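Local coordinates for protein transcriptional regulator, GntR family (Thermotoga maritima, PDB 3SXM) that probably acts as a DNA-binding transcription regulator of the GntR family, of which this chain is the metal-binding FCD domain, at residues I8-E13 and W83-L88; F66-A69 and I75-L78. The protein carries 3 engineered substitutions. All blocks are in the same frame, centred on the assembly; numbering follows the deposited sequence. Where two conformers were deposited one is given.

Both contacts use helix 73-90 of this all-helical domain, one near each end. Contact 1 ties its later turns to the N-terminal helix 5-25, while contact 2, nested inside the loop that contact 1 closes, packs its first turns against helix 51-68 across a short connection. Their centres are about 15 Å apart, and both reach the second subunit. Each is mostly buried, yet the chemistry differs. Contact 1 is chiefly polar, with a partly exposed arginine bound to a threonine, a glutamate and a water, and only a small apolar patch. Contact 2 has no hydrogen bond between its segments: isoleucines fill the inner part and an exposed arginine lies along the outside.

Contact 1 of 2, residues I8-E13 and W83-L88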
loop_
_atom_site.group_PDB
_atom_site.type_symbol
_atom_site.label_atom_id
_atom_site.label_comp_id
_atom_site.label_asym_id
_atom_site.label_seq_id
_atom_site.Cartn_x
_atom_site.Cartn_y
_atom_site.Cartn_z
ATOM N N ILE A 8 8.652 -6.293 13.543
ATOM C CA ILE A 8 9.237 -5.010 13.230
ATOM C C ILE A 8 9.322 -4.826 11.736
ATOM O O ILE A 8 8.881 -3.816 11.208
ATOM C CB ILE A 8 10.636 -4.906 13.914
ATOM C CG1 ILE A 8 10.464 -4.798 15.418
ATOM C CG2 ILE A 8 11.422 -3.676 13.349
ATOM C CD1 ILE A 8 11.718 -5.230 16.216
ATOM N N ARG A 9 9.829 -5.817 11.023
ATOM C CA ARG A 9 9.996 -5.752 9.579
ATOM C C ARG A 9 8.645 -5.620 8.891
ATOM O O ARG A 9 8.506 -4.860 7.899
ATOM C CB ARG A 9 10.753 -6.966 9.070
ATOM C CG ARG A 9 12.246 -6.999 9.489
ATOM C CD ARG A 9 13.002 -7.969 8.577
ATOM N NE ARG A 9 14.392 -8.187 8.977
ATOM C CZ ARG A 9 15.409 -7.368 8.742
ATOM N NH1 ARG A 9 15.229 -6.210 8.127
ATOM N NH2 ARG A 9 16.621 -7.720 9.161
ATOM N N GLU A 10 7.651 -6.308 9.419
ATOM C CA GLU A 10 6.310 -6.253 8.826
ATOM C C GLU A 10 5.773 -4.857 8.950
ATOM O O GLU A 10 5.074 -4.365 8.050
ATOM C CB GLU A 10 5.312 -7.224 9.454
ATOM C CG GLU A 10 5.485 -8.661 9.069
ATOM C CD GLU A 10 4.491 -9.577 9.759
ATOM O OE1 GLU A 10 3.801 -9.098 10.687
ATOM O OE2 GLU A 10 4.451 -10.764 9.414
ATOM N N THR A 11 6.020 -4.220 10.070
ATOM C CA THR A 11 5.534 -2.863 10.338
ATOM C C THR A 11 6.158 -1.872 9.361
ATOM O O THR A 11 5.459 -1.072 8.739
ATOM C CB THR A 11 5.863 -2.465 11.826
ATOM O OG1 THR A 11 5.307 -3.405 12.734
ATOM C CG2 THR A 11 5.249 -1.139 12.124
ATOM N N ILE A 12 7.464 -1.899 9.228
ATOM C CA ILE A 12 8.164 -1.006 8.338
ATOM C C ILE A 12 7.730 -1.244 6.887
ATOM O O ILE A 12 7.502 -0.292 6.149
ATOM C CB ILE A 12 9.652 -1.163 8.504
ATOM C CG1 ILE A 12 10.094 -0.723 9.924
ATOM C CG2 ILE A 12 10.375 -0.394 7.409
ATOM C CD1 ILE A 12 9.942 0.750 10.216
ATOM N N GLU A 13 7.597 -2.507 6.466
ATOM C CA GLU A 13 7.213 -2.799 5.077
ATOM C C GLU A 13 5.807 -2.238 4.837
ATOM O O GLU A 13 5.555 -1.700 3.750
ATOM C CB GLU A 13 7.239 -4.278 4.795
ATOM C CG GLU A 13 6.774 -4.621 3.380
ATOM C CD GLU A 13 6.938 -6.081 3.008
ATOM O OE1 GLU A 13 6.619 -6.976 3.840
ATOM O OE2 GLU A 13 7.434 -6.363 1.891
ATOM N N TRP A 83 -1.519 2.653 13.724
ATOM C CA TRP A 83 -0.667 3.669 14.315
ATOM C C TRP A 83 -0.069 3.241 15.640
ATOM O O TRP A 83 1.132 3.481 15.807
ATOM C CB TRP A 83 -1.369 5.066 14.460
ATOM C CG TRP A 83 -0.415 5.979 15.116
ATOM C CD1 TRP A 83 -0.429 6.327 16.411
ATOM C CD2 TRP A 83 0.772 6.531 14.545
ATOM N NE1 TRP A 83 0.667 7.086 16.712
ATOM C CE2 TRP A 83 1.439 7.205 15.586
ATOM C CE3 TRP A 83 1.355 6.483 13.268
ATOM C CZ2 TRP A 83 2.656 7.882 15.378
ATOM C CZ3 TRP A 83 2.544 7.168 13.053
ATOM C CH2 TRP A 83 3.193 7.838 14.122
ATOM N N ASP A 84 -0.818 2.618 16.512
ATOM C CA ASP A 84 -0.247 2.212 17.815
ATOM C C ASP A 84 0.878 1.245 17.594
ATOM O O ASP A 84 1.887 1.282 18.329
ATOM C CB ASP A 84 -1.305 1.664 18.737
ATOM C CG ASP A 84 -2.132 2.746 19.390
ATOM O OD1 ASP A 84 -1.732 3.929 19.328
ATOM O OD2 ASP A 84 -3.210 2.409 19.943
ATOM N N ARG A 85 0.764 0.365 16.622
ATOM C CA ARG A 85 1.847 -0.565 16.286
ATOM C C ARG A 85 3.069 0.166 15.709
ATOM O O ARG A 85 4.227 -0.074 16.097
ATOM C CB ARG A 85 1.303 -1.637 15.306
ATOM C CG ARG A 85 2.369 -2.532 14.752
ATOM C CD ARG A 85 1.780 -3.793 14.190
ATOM N NE ARG A 85 2.795 -4.556 13.501
ATOM C CZ ARG A 85 2.641 -5.802 13.073
ATOM N NH1 ARG A 85 1.456 -6.441 13.239
ATOM N NH2 ARG A 85 3.661 -6.435 12.482
ATOM N N ILE A 86 2.840 1.097 14.792
ATOM C CA ILE A 86 3.881 1.958 14.259
ATOM C C ILE A 86 4.614 2.663 15.418
ATOM O O ILE A 86 5.859 2.726 15.431
ATOM C CB ILE A 86 3.315 2.998 13.260
ATOM C CG1 ILE A 86 2.828 2.290 11.992
ATOM C CG2 ILE A 86 4.335 4.082 12.987
ATOM C CD1 ILE A 86 2.179 3.187 10.972
ATOM N N ASP A 87 3.840 3.183 16.377
ATOM C CA ASP A 87 4.355 3.990 17.473
ATOM C C ASP A 87 5.161 3.089 18.401
ATOM O O ASP A 87 6.184 3.517 18.928
ATOM C CB ASP A 87 3.200 4.652 18.218
ATOM C CG ASP A 87 3.569 5.917 18.968
ATOM O OD1 ASP A 87 4.683 6.431 18.828
ATOM O OD2 ASP A 87 2.664 6.422 19.664
ATOM N N LEU A 88 4.705 1.859 18.657
ATOM C CA LEU A 88 5.469 0.902 19.482
ATOM C C LEU A 88 6.833 0.723 18.842
ATOM O O LEU A 88 7.895 0.821 19.524
ATOM C CB LEU A 88 4.706 -0.419 19.582
ATOM C CG LEU A 88 5.296 -1.578 20.331
ATOM C CD1 LEU A 88 4.309 -2.652 20.512
ATOM C CD2 LEU A 88 6.571 -2.190 19.807
HETATM O O HOH W 1 1.366 -9.107 12.169
#
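Thr11 and Arg85 join helix 5-25 to helix 73-90 in the all-helical FCD domain, whose relatives belong to the FadR C-terminal group. The axes of the two short segments pass 10.0 Å apart at 119°. The CA atoms of Thr11 and Ile86, 6.4 Å apart, are the nearest across the segments. The close-fitting part centres on Thr11, buried like Ile86: its hydroxyl holds Arg85 while its methyl CG2 rests 4.0 Å from CA of Ile86. The side chain of Ile86 also lies about 6 Å from that of Asp59, a zinc ligand in another structure of this protein but metal-free here.

OG1 of Thr11 accepts a nearly straight bond from NE of Arg85, 2.9 Å long with an angle of 170° at the hydrogen, while also bonding to the Phe7 carbonyl one turn back. Arg85 gets there because CG is anti to the backbone N (chi1 172°) and the chain stays extended as far as NE. The hydroxyl lies close to the guanidinium plane, as does OE1 of Glu10; the carboxylate and guanidinium planes are nearly coplanar. NH2 of Arg85 forms a salt bridge 3.2 Å long to OE1 of Glu10, using the oxygen's anti lone pair, and bonds to the Phe7 carbonyl as well. OE2 of Glu10 has other partners, Lys6 and the backbone N of Glu73 of the second subunit; Leu74 of that subunit packs on Arg85.

The outer end is looser, with Arg85 partly exposed and a water completing the link. That water accepts from NH1 of Arg85 at 2.9 Å and donates to OE1 of Glu10 at 2.9 Å.

Contact 2 of 2, residues F66-A69 and I75-L78; sequences FIRA and IISL
This is an apolar helix-to-helix contact at the turn between two consecutive helices, where the end of helix 51-68 packs on the start of helix 73-90. Ile67 and Ile76 form the middle of it. CG2 of Ile67 lies 3.8 Å from CA of Ile76 and 4.0 Å from its CG1, the two side chains running antiparallel alongside each other. With CG1 beside the backbone N (chi1 -63°), Ile67 sets CG2 anti to that N, on the side of helix 73-90. There it also meets CG2 of Ile75, methyl to methyl at 4.1 Å. Behind this pair, Met18 of helix 5-25 touches both Ile67 and Ile75, and Thr14 of the second subunit packs on Ile75, so the inner half of the contact is continuous with the domain interior and the dimer interface.

CG1 of Ile76 also sits 3.8 Å from the backbone O of Ile67, an oxygen already bonded to the hydroxyl of Ser70; its CG2 and CD1 meet Arg68. Arg68 was modelled in two conformers; in this one its chain bends at chi2 (69°) and chi3 (67°) and folds over Ile76 roughly at right angles. CG2 of Ile76 then lies over the centre of one guanidinium face, 3.9 Å above its plane, while CD1 is 3.9 Å from NH1 of Arg68. Replacing Ile76 by an alanine removes CG1, CG2 and CD1, which would probably open a gap beside the Ile67 methyl and leave the Arg68 guanidinium without the methyl under its face.

With no hydrogen bond or salt bridge between the segments, the join rests chiefly on van der Waals fit, and the arginine, laid on Ile76 without a directional bond to 75-78, is held there less specifically than the buried isoleucines, consistent with its two modelled conformers.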
loop_
_atom_site.group_PDB
_atom_site.type_symbol
_atom_site.label_atom_id
_atom_site.label_comp_id
_atom_site.label_asym_id
_atom_site.label_seq_id
_atom_site.Cartn_x
_atom_site.Cartn_y
_atom_site.Cartn_z
ATOM N N PHE A 66 1.380 12.563 4.825
ATOM C CA PHE A 66 1.526 11.908 3.497
ATOM C C PHE A 66 0.238 11.124 3.255
ATOM O O PHE A 66 -0.343 11.155 2.164
ATOM C CB PHE A 66 2.721 10.969 3.456
ATOM C CG PHE A 66 4.074 11.651 3.629
ATOM C CD1 PHE A 66 4.270 12.983 3.342
ATOM C CD2 PHE A 66 5.138 10.919 4.128
ATOM C CE1 PHE A 66 5.527 13.601 3.524
ATOM C CE2 PHE A 66 6.387 11.548 4.283
ATOM C CZ PHE A 66 6.543 12.846 3.974
ATOM N N ILE A 67 -0.187 10.418 4.276
ATOM C CA ILE A 67 -1.388 9.540 4.181
ATOM C C ILE A 67 -2.640 10.403 3.994
ATOM O O ILE A 67 -3.505 10.125 3.109
ATOM C CB ILE A 67 -1.503 8.684 5.421
ATOM C CG1 ILE A 67 -0.303 7.740 5.545
ATOM C CG2 ILE A 67 -2.846 7.928 5.491
ATOM C CD1 ILE A 67 -0.240 6.600 4.536
ATOM N N ARG A 68 -2.759 11.462 4.793
ATOM C CA ARG A 68 -3.933 12.320 4.789
ATOM C C ARG A 68 -4.137 12.992 3.427
ATOM O O ARG A 68 -5.283 13.180 3.004
ATOM C CB ARG A 68 -3.845 13.353 5.935
ATOM C CG ARG A 68 -4.905 14.422 5.935
ATOM C CD ARG A 68 -6.254 13.928 6.249
ATOM N NE ARG A 68 -6.392 13.452 7.622
ATOM C CZ ARG A 68 -7.540 13.051 8.150
ATOM N NH1 ARG A 68 -8.644 13.081 7.427
ATOM N NH2 ARG A 68 -7.584 12.637 9.404
ATOM N N ALA A 69 -3.053 13.323 2.729
ATOM C CA ALA A 69 -3.094 14.040 1.464
ATOM C C ALA A 69 -3.806 13.208 0.381
ATOM O O ALA A 69 -4.254 13.768 -0.597
ATOM C CB ALA A 69 -1.647 14.440 1.026
ATOM N N ILE A 75 -7.786 4.471 3.336
ATOM C CA ILE A 75 -6.330 4.452 3.571
ATOM C C ILE A 75 -6.013 5.137 4.878
ATOM O O ILE A 75 -5.243 4.602 5.687
ATOM C CB ILE A 75 -5.551 5.045 2.392
ATOM C CG1 ILE A 75 -5.727 4.170 1.171
ATOM C CG2 ILE A 75 -4.077 5.135 2.765
ATOM C CD1 ILE A 75 -5.072 4.723 -0.113
ATOM N N ILE A 76 -6.616 6.288 5.117
ATOM C CA ILE A 76 -6.450 7.056 6.360
ATOM C C ILE A 76 -6.839 6.198 7.541
ATOM O O ILE A 76 -6.115 6.151 8.550
ATOM C CB ILE A 76 -7.203 8.378 6.313
ATOM C CG1 ILE A 76 -6.593 9.311 5.240
ATOM C CG2 ILE A 76 -7.220 9.066 7.665
ATOM C CD1 ILE A 76 -7.471 10.470 4.821
ATOM N N SER A 77 -7.972 5.503 7.454
ATOM C CA SER A 77 -8.463 4.709 8.562
ATOM C C SER A 77 -7.573 3.495 8.799
ATOM O O SER A 77 -7.357 3.117 9.974
ATOM C CB SER A 77 -9.936 4.292 8.317
ATOM O OG SER A 77 -10.070 3.245 7.403
ATOM N N LEU A 78 -6.998 2.902 7.761
ATOM C CA LEU A 78 -6.115 1.740 7.943
ATOM C C LEU A 78 -4.834 2.194 8.603
ATOM O O LEU A 78 -4.303 1.499 9.486
ATOM C CB LEU A 78 -5.821 1.062 6.586
ATOM C CG LEU A 78 -7.037 0.396 5.938
ATOM C CD1 LEU A 78 -6.631 -0.059 4.578
ATOM C CD2 LEU A 78 -7.514 -0.784 6.742
#